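Redox-sensing transcriptional repressor Rex (Thermus thermophilus, PDB 2DT5) probably represses transcription in response to the cellular NADH/NAD(+) ratio, binding DNA as a homodimer that carries the dinucleotide in Rossmann-fold domains. Local coordinates at residues Phe105-Lys117 with Val122-Arg136. The protein carries 1 engineered substitution. Numbering follows the deposited sequence.
Sequences FELRGFFDVDPEK and VRGGVIEHVDLLPQR. With NAD (nicotinamide-adenine-dinucleotide), chain L.
The adenosine end of the NAD pocket in this Rossmann fold is built where strand 105-112 runs parallel to strand 125-129. Two backbone bonds join the strands, Glu128 N to Phe110 O at 2.7 Å and Asp112 N to Glu128 O; a third, from Val130 N at the start of the 3-10 segment, reaches Asp112 O. Phe110 and Phe111 send their rings to opposite faces of the sheet. Val122 CG2 lies over one face of the Phe110 ring, 3.6 Å from CD1 and offset toward the rim. Gly124 and Gly125 complete the type II turn begun by Val122, at backbone angles where a CB would jam against the preceding carbonyl O. Branched Ile127 packs against Lys117 O. Phe111 is covered more squarely: Leu133 CD2 sits over the ring centre, 3.7 Å from the centroid, and Arg136 CB meets the edge at CZ. Beside this ring the Glu128 carboxylate runs the same way, its plane only 21° from the ring's, and its OE1 holds Arg136 NH1 at 2.6 Å in a salt bridge. Water 1 accepts from Phe110 N.

At the strand end, Asp112 swings CG anti to its backbone N (chi1 -157°), which carries the carboxylate to the adenosine ribose: OD1 accepts from NAD O2B at a very short 2.5 Å and OD2 from NAD O3B at 2.7 Å. OD1 also takes the N-H groups of Val113 and, through its anti lone pair in an Asx turn, Asp114, fixing the acid. Val113 and Val130 lie side by side, CG1 to CG1 a tight 3.4 Å, and both border the adenine near N1A. An acid gripping both hydroxyls of the adenosine ribose is the classic Rossmann signature for NAD; a 2'-phosphate there would probably be repelled, consistent with sensing NADH/NAD(+) rather than NADP(H).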
loop_
_atom_site.group_PDB
_atom_site.type_symbol
_atom_site.label_atom_id
_atom_site.label_comp_id
_atom_site.label_asym_id
_atom_site.label_seq_id
_atom_site.Cartn_x
_atom_site.Cartn_y
_atom_site.Cartn_z
ATOM N N PHE B 105 -7.408 5.238 15.532
ATOM C CA PHE B 105 -7.714 6.373 14.660
ATOM C C PHE B 105 -9.194 6.687 14.650
ATOM O O PHE B 105 -10.008 5.856 14.259
ATOM C CB PHE B 105 -7.240 6.055 13.248
ATOM C CG PHE B 105 -5.817 5.610 13.191
ATOM C CD1 PHE B 105 -5.503 4.281 12.953
ATOM C CD2 PHE B 105 -4.786 6.513 13.420
ATOM C CE1 PHE B 105 -4.193 3.852 12.943
ATOM C CE2 PHE B 105 -3.456 6.091 13.411
ATOM C CZ PHE B 105 -3.158 4.762 13.174
ATOM N N GLU B 106 -9.541 7.899 15.060
ATOM C CA GLU B 106 -10.937 8.285 15.133
ATOM C C GLU B 106 -11.202 9.521 14.287
ATOM O O GLU B 106 -10.594 10.565 14.515
ATOM C CB GLU B 106 -11.287 8.569 16.594
ATOM C CG GLU B 106 -12.747 8.786 16.861
ATOM C CD GLU B 106 -12.990 9.417 18.225
ATOM O OE1 GLU B 106 -14.142 9.368 18.707
ATOM O OE2 GLU B 106 -12.031 9.975 18.806
ATOM N N LEU B 107 -12.111 9.393 13.320
ATOM C CA LEU B 107 -12.476 10.482 12.416
ATOM C C LEU B 107 -13.285 11.541 13.166
ATOM O O LEU B 107 -14.320 11.223 13.768
ATOM C CB LEU B 107 -13.306 9.923 11.257
ATOM C CG LEU B 107 -12.559 9.034 10.249
ATOM C CD1 LEU B 107 -13.551 8.208 9.463
ATOM C CD2 LEU B 107 -11.731 9.891 9.311
ATOM N N ARG B 108 -12.834 12.796 13.122
ATOM C CA ARG B 108 -13.538 13.856 13.845
ATOM C C ARG B 108 -13.879 15.068 13.011
ATOM O O ARG B 108 -14.266 16.100 13.552
ATOM C CB ARG B 108 -12.714 14.318 15.052
ATOM C CG ARG B 108 -12.442 13.221 16.064
ATOM C CD ARG B 108 -11.430 13.655 17.135
ATOM N NE ARG B 108 -11.056 12.515 17.969
ATOM C CZ ARG B 108 -10.057 12.502 18.848
ATOM N NH1 ARG B 108 -9.302 13.578 19.037
ATOM N NH2 ARG B 108 -9.801 11.397 19.528
ATOM N N GLY B 109 -13.731 14.955 11.698
ATOM C CA GLY B 109 -14.031 16.082 10.834
ATOM C C GLY B 109 -14.055 15.686 9.377
ATOM O O GLY B 109 -13.289 14.831 8.947
ATOM N N PHE B 110 -14.950 16.310 8.627
ATOM C CA PHE B 110 -15.123 16.032 7.210
ATOM C C PHE B 110 -15.286 17.377 6.511
ATOM O O PHE B 110 -16.180 18.145 6.842
ATOM C CB PHE B 110 -16.350 15.132 7.030
ATOM C CG PHE B 110 -16.373 13.959 7.981
ATOM C CD1 PHE B 110 -16.999 14.067 9.214
ATOM C CD2 PHE B 110 -15.731 12.757 7.656
ATOM C CE1 PHE B 110 -16.995 13.003 10.114
ATOM C CE2 PHE B 110 -15.715 11.681 8.552
ATOM C CZ PHE B 110 -16.349 11.803 9.783
ATOM N N PHE B 111 -14.411 17.666 5.551
ATOM C CA PHE B 111 -14.431 18.954 4.878
ATOM C C PHE B 111 -14.394 18.906 3.359
ATOM O O PHE B 111 -13.792 18.015 2.753
ATOM C CB PHE B 111 -13.248 19.807 5.370
ATOM C CG PHE B 111 -13.069 19.807 6.869
ATOM C CD1 PHE B 111 -12.312 18.816 7.498
ATOM C CD2 PHE B 111 -13.652 20.804 7.657
ATOM C CE1 PHE B 111 -12.139 18.822 8.893
ATOM C CE2 PHE B 111 -13.486 20.818 9.051
ATOM C CZ PHE B 111 -12.728 19.830 9.668
ATOM N N ASP B 112 -15.037 19.897 2.750
ATOM C CA ASP B 112 -15.093 20.023 1.299
ATOM C C ASP B 112 -15.339 21.512 1.035
ATOM O O ASP B 112 -15.458 22.287 1.981
ATOM C CB ASP B 112 -16.242 19.166 0.767
ATOM C CG ASP B 112 -16.055 18.778 -0.683
ATOM O OD1 ASP B 112 -16.293 19.637 -1.562
ATOM O OD2 ASP B 112 -15.664 17.616 -0.949
ATOM N N VAL B 113 -15.396 21.918 -0.230
ATOM C CA VAL B 113 -15.650 23.316 -0.567
ATOM C C VAL B 113 -16.928 23.431 -1.380
ATOM O O VAL B 113 -17.408 24.524 -1.644
ATOM C CB VAL B 113 -14.512 23.920 -1.404
ATOM C CG1 VAL B 113 -13.226 23.942 -0.590
ATOM C CG2 VAL B 113 -14.318 23.118 -2.673
ATOM N N ASP B 114 -17.470 22.291 -1.781
ATOM C CA ASP B 114 -18.679 22.248 -2.584
ATOM C C ASP B 114 -19.900 22.530 -1.709
ATOM O O ASP B 114 -20.182 21.800 -0.757
ATOM C CB ASP B 114 -18.795 20.870 -3.231
ATOM C CG ASP B 114 -19.925 20.782 -4.232
ATOM O OD1 ASP B 114 -20.847 21.633 -4.188
ATOM O OD2 ASP B 114 -19.895 19.847 -5.055
ATOM N N PRO B 115 -20.647 23.597 -2.020
ATOM C CA PRO B 115 -21.829 23.911 -1.208
ATOM C C PRO B 115 -22.874 22.786 -1.177
ATOM O O PRO B 115 -23.673 22.697 -0.251
ATOM C CB PRO B 115 -22.363 25.188 -1.859
ATOM C CG PRO B 115 -21.124 25.811 -2.451
ATOM C CD PRO B 115 -20.424 24.622 -3.051
ATOM N N GLU B 116 -22.875 21.930 -2.190
ATOM C CA GLU B 116 -23.824 20.826 -2.232
ATOM C C GLU B 116 -23.412 19.698 -1.288
ATOM O O GLU B 116 -24.229 18.847 -0.940
ATOM C CB GLU B 116 -23.941 20.295 -3.652
ATOM C CG GLU B 116 -24.391 21.337 -4.638
ATOM C CD GLU B 116 -24.244 20.866 -6.064
ATOM O OE1 GLU B 116 -25.029 19.989 -6.484
ATOM O OE2 GLU B 116 -23.332 21.362 -6.763
ATOM N N LYS B 117 -22.149 19.692 -0.873
ATOM C CA LYS B 117 -21.636 18.671 0.046
ATOM C C LYS B 117 -21.695 19.203 1.470
ATOM O O LYS B 117 -22.111 18.498 2.400
ATOM C CB LYS B 117 -20.179 18.345 -0.268
ATOM C CG LYS B 117 -19.912 17.835 -1.664
ATOM C CD LYS B 117 -19.985 16.341 -1.705
ATOM C CE LYS B 117 -19.539 15.789 -3.042
ATOM N NZ LYS B 117 -19.687 14.294 -3.004
ATOM N N VAL B 122 -22.929 12.549 7.377
ATOM C CA VAL B 122 -22.016 11.434 7.117
ATOM C C VAL B 122 -21.798 10.670 8.421
ATOM O O VAL B 122 -22.139 11.159 9.502
ATOM C CB VAL B 122 -20.640 11.914 6.563
ATOM C CG1 VAL B 122 -20.834 12.591 5.225
ATOM C CG2 VAL B 122 -19.970 12.852 7.544
ATOM N N ARG B 123 -21.230 9.476 8.330
ATOM C CA ARG B 123 -20.997 8.695 9.530
ATOM C C ARG B 123 -20.226 9.504 10.557
ATOM O O ARG B 123 -19.080 9.912 10.319
ATOM C CB ARG B 123 -20.237 7.403 9.215
ATOM C CG ARG B 123 -19.980 6.548 10.461
ATOM C CD ARG B 123 -19.505 5.157 10.097
ATOM N NE ARG B 123 -19.195 4.364 11.283
ATOM C CZ ARG B 123 -20.073 3.638 11.975
ATOM N NH1 ARG B 123 -21.353 3.584 11.608
ATOM N NH2 ARG B 123 -19.667 2.956 13.044
ATOM N N GLY B 124 -20.879 9.750 11.693
ATOM C CA GLY B 124 -20.254 10.488 12.773
ATOM C C GLY B 124 -20.284 12.001 12.701
ATOM O O GLY B 124 -19.667 12.661 13.533
ATOM N N GLY B 125 -20.975 12.579 11.726
ATOM C CA GLY B 125 -21.006 14.028 11.690
ATOM C C GLY B 125 -21.637 14.634 10.461
ATOM O O GLY B 125 -22.499 14.040 9.824
ATOM N N VAL B 126 -21.190 15.834 10.129
ATOM C CA VAL B 126 -21.704 16.533 8.971
ATOM C C VAL B 126 -20.517 17.180 8.265
ATOM O O VAL B 126 -19.552 17.597 8.905
ATOM C CB VAL B 126 -22.732 17.596 9.404
ATOM C CG1 VAL B 126 -22.048 18.667 10.241
ATOM C CG2 VAL B 126 -23.390 18.202 8.196
ATOM N N ILE B 127 -20.571 17.228 6.940
ATOM C CA ILE B 127 -19.498 17.824 6.172
ATOM C C ILE B 127 -19.469 19.327 6.414
ATOM O O ILE B 127 -20.492 20.010 6.275
ATOM C CB ILE B 127 -19.687 17.544 4.681
ATOM C CG1 ILE B 127 -19.670 16.033 4.452
ATOM C CG2 ILE B 127 -18.575 18.219 3.859
ATOM C CD1 ILE B 127 -19.888 15.649 3.012
ATOM N N GLU B 128 -18.302 19.840 6.797
ATOM C CA GLU B 128 -18.163 21.270 7.040
ATOM C C GLU B 128 -17.296 21.884 5.962
ATOM O O GLU B 128 -16.610 21.175 5.213
ATOM C CB GLU B 128 -17.551 21.529 8.416
ATOM C CG GLU B 128 -18.342 20.903 9.544
ATOM C CD GLU B 128 -17.726 21.174 10.896
ATOM O OE1 GLU B 128 -18.180 22.119 11.576
ATOM O OE2 GLU B 128 -16.778 20.451 11.270
ATOM N N HIS B 129 -17.327 23.209 5.880
ATOM C CA HIS B 129 -16.541 23.886 4.877
ATOM C C HIS B 129 -15.077 23.900 5.296
ATOM O O HIS B 129 -14.749 24.045 6.482
ATOM C CB HIS B 129 -17.056 25.305 4.649
ATOM C CG HIS B 129 -16.461 25.958 3.442
ATOM N ND1 HIS B 129 -15.164 26.425 3.415
ATOM C CD2 HIS B 129 -16.952 26.145 2.195
ATOM C CE1 HIS B 129 -14.884 26.865 2.203
ATOM N NE2 HIS B 129 -15.952 26.707 1.442
ATOM N N VAL B 130 -14.197 23.728 4.320
ATOM C CA VAL B 130 -12.780 23.692 4.609
ATOM C C VAL B 130 -12.301 24.957 5.337
ATOM O O VAL B 130 -11.241 24.949 5.964
ATOM C CB VAL B 130 -11.967 23.478 3.323
ATOM C CG1 VAL B 130 -11.977 24.732 2.486
ATOM C CG2 VAL B 130 -10.556 23.067 3.671
ATOM N N ASP B 131 -13.079 26.037 5.264
ATOM C CA ASP B 131 -12.705 27.277 5.952
ATOM C C ASP B 131 -12.710 27.093 7.462
ATOM O O ASP B 131 -12.066 27.858 8.178
ATOM C CB ASP B 131 -13.650 28.432 5.601
ATOM C CG ASP B 131 -13.499 28.898 4.174
ATOM O OD1 ASP B 131 -12.412 28.693 3.593
ATOM O OD2 ASP B 131 -14.461 29.483 3.633
ATOM N N LEU B 132 -13.429 26.077 7.941
ATOM C CA LEU B 132 -13.514 25.795 9.375
ATOM C C LEU B 132 -12.303 25.089 9.998
ATOM O O LEU B 132 -12.222 24.967 11.221
ATOM C CB LEU B 132 -14.771 24.976 9.664
ATOM C CG LEU B 132 -16.051 25.804 9.747
ATOM C CD1 LEU B 132 -17.273 24.906 9.712
ATOM C CD2 LEU B 132 -16.016 26.611 11.029
ATOM N N LEU B 133 -11.367 24.630 9.171
ATOM C CA LEU B 133 -10.169 23.933 9.664
ATOM C C LEU B 133 -9.447 24.629 10.819
ATOM O O LEU B 133 -9.156 24.016 11.851
ATOM C CB LEU B 133 -9.157 23.738 8.533
ATOM C CG LEU B 133 -9.351 22.629 7.493
ATOM C CD1 LEU B 133 -8.164 22.659 6.560
ATOM C CD2 LEU B 133 -9.459 21.264 8.176
ATOM N N PRO B 134 -9.139 25.923 10.659
ATOM C CA PRO B 134 -8.441 26.602 11.750
ATOM C C PRO B 134 -9.173 26.549 13.095
ATOM O O PRO B 134 -8.550 26.602 14.148
ATOM C CB PRO B 134 -8.247 28.022 11.202
ATOM C CG PRO B 134 -9.385 28.193 10.253
ATOM C CD PRO B 134 -9.467 26.857 9.568
ATOM N N GLN B 135 -10.487 26.396 13.054
ATOM C CA GLN B 135 -11.276 26.347 14.271
ATOM C C GLN B 135 -11.714 24.929 14.613
ATOM O O GLN B 135 -12.538 24.738 15.503
ATOM C CB GLN B 135 -12.509 27.218 14.102
ATOM C CG GLN B 135 -12.258 28.414 13.203
ATOM C CD GLN B 135 -13.534 28.965 12.629
ATOM O OE1 GLN B 135 -13.520 29.667 11.616
ATOM N NE2 GLN B 135 -14.655 28.652 13.273
ATOM N N ARG B 136 -11.184 23.937 13.903
ATOM C CA ARG B 136 -11.549 22.543 14.162
ATOM C C ARG B 136 -10.359 21.648 14.479
ATOM O O ARG B 136 -10.459 20.726 15.286
ATOM C CB ARG B 136 -12.299 21.965 12.959
ATOM C CG ARG B 136 -13.746 22.394 12.874
ATOM C CD ARG B 136 -14.596 21.508 13.756
ATOM N NE ARG B 136 -15.457 22.257 14.661
ATOM C CZ ARG B 136 -16.327 23.183 14.275
ATOM N NH1 ARG B 136 -16.454 23.484 12.989
ATOM N NH2 ARG B 136 -17.079 23.799 15.174
HETATM P PA NAD L . -13.856 13.648 -6.671
HETATM O O1A NAD L . -14.992 12.677 -6.637
HETATM O O2A NAD L . -13.762 14.636 -7.793
HETATM O O5B NAD L . -13.901 14.371 -5.290
HETATM C C5B NAD L . -12.968 15.417 -4.917
HETATM C C4B NAD L . -13.653 16.227 -3.846
HETATM O O4B NAD L . -12.661 17.244 -3.484
HETATM C C3B NAD L . -14.907 17.075 -4.293
HETATM O O3B NAD L . -16.040 16.753 -3.427
HETATM C C2B NAD L . -14.479 18.535 -4.163
HETATM O O2B NAD L . -15.456 19.462 -3.875
HETATM C C1B NAD L . -13.392 18.384 -3.103
HETATM N N9A NAD L . -12.436 19.458 -3.092
HETATM C C8A NAD L . -11.757 20.162 -4.097
HETATM N N7A NAD L . -10.944 21.088 -3.620
HETATM C C5A NAD L . -11.040 21.055 -2.275
HETATM C C6A NAD L . -10.395 21.823 -1.200
HETATM N N6A NAD L . -9.523 22.777 -1.436
HETATM N N1A NAD L . -10.783 21.460 0.093
HETATM C C2A NAD L . -11.673 20.494 0.405
HETATM N N3A NAD L . -12.313 19.737 -0.586
HETATM C C4A NAD L . -11.971 20.054 -1.911
HETATM O O3 NAD L . -12.474 12.838 -6.647
HETATM P PN NAD L . -12.124 11.283 -6.223
HETATM O O1N NAD L . -12.373 10.400 -7.378
HETATM O O2N NAD L . -12.846 11.037 -4.939
HETATM O O5D NAD L . -10.524 11.402 -6.029
HETATM C C5D NAD L . -9.972 12.211 -4.949
HETATM C C4D NAD L . -8.491 12.146 -4.995
HETATM O O4D NAD L . -8.061 10.715 -4.800
HETATM C C3D NAD L . -7.849 12.557 -6.387
HETATM O O3D NAD L . -6.622 13.287 -6.171
HETATM C C2D NAD L . -7.562 11.208 -7.019
HETATM O O2D NAD L . -6.653 11.242 -8.069
HETATM C C1D NAD L . -7.069 10.400 -5.765
HETATM N N1N NAD L . -6.967 8.951 -6.078
HETATM C C2N NAD L . -5.945 8.259 -5.371
HETATM C C3N NAD L . -5.918 6.940 -5.250
HETATM C C7N NAD L . -4.783 6.279 -4.529
HETATM O O7N NAD L . -4.655 5.041 -4.649
HETATM N N7N NAD L . -3.925 7.042 -3.829
HETATM C C4N NAD L . -7.018 6.071 -5.854
HETATM C C5N NAD L . -8.317 6.856 -5.836
HETATM C C6N NAD L . -8.218 8.196 -6.278
HETATM O O HOH W 1 -17.166 17.560 10.087
#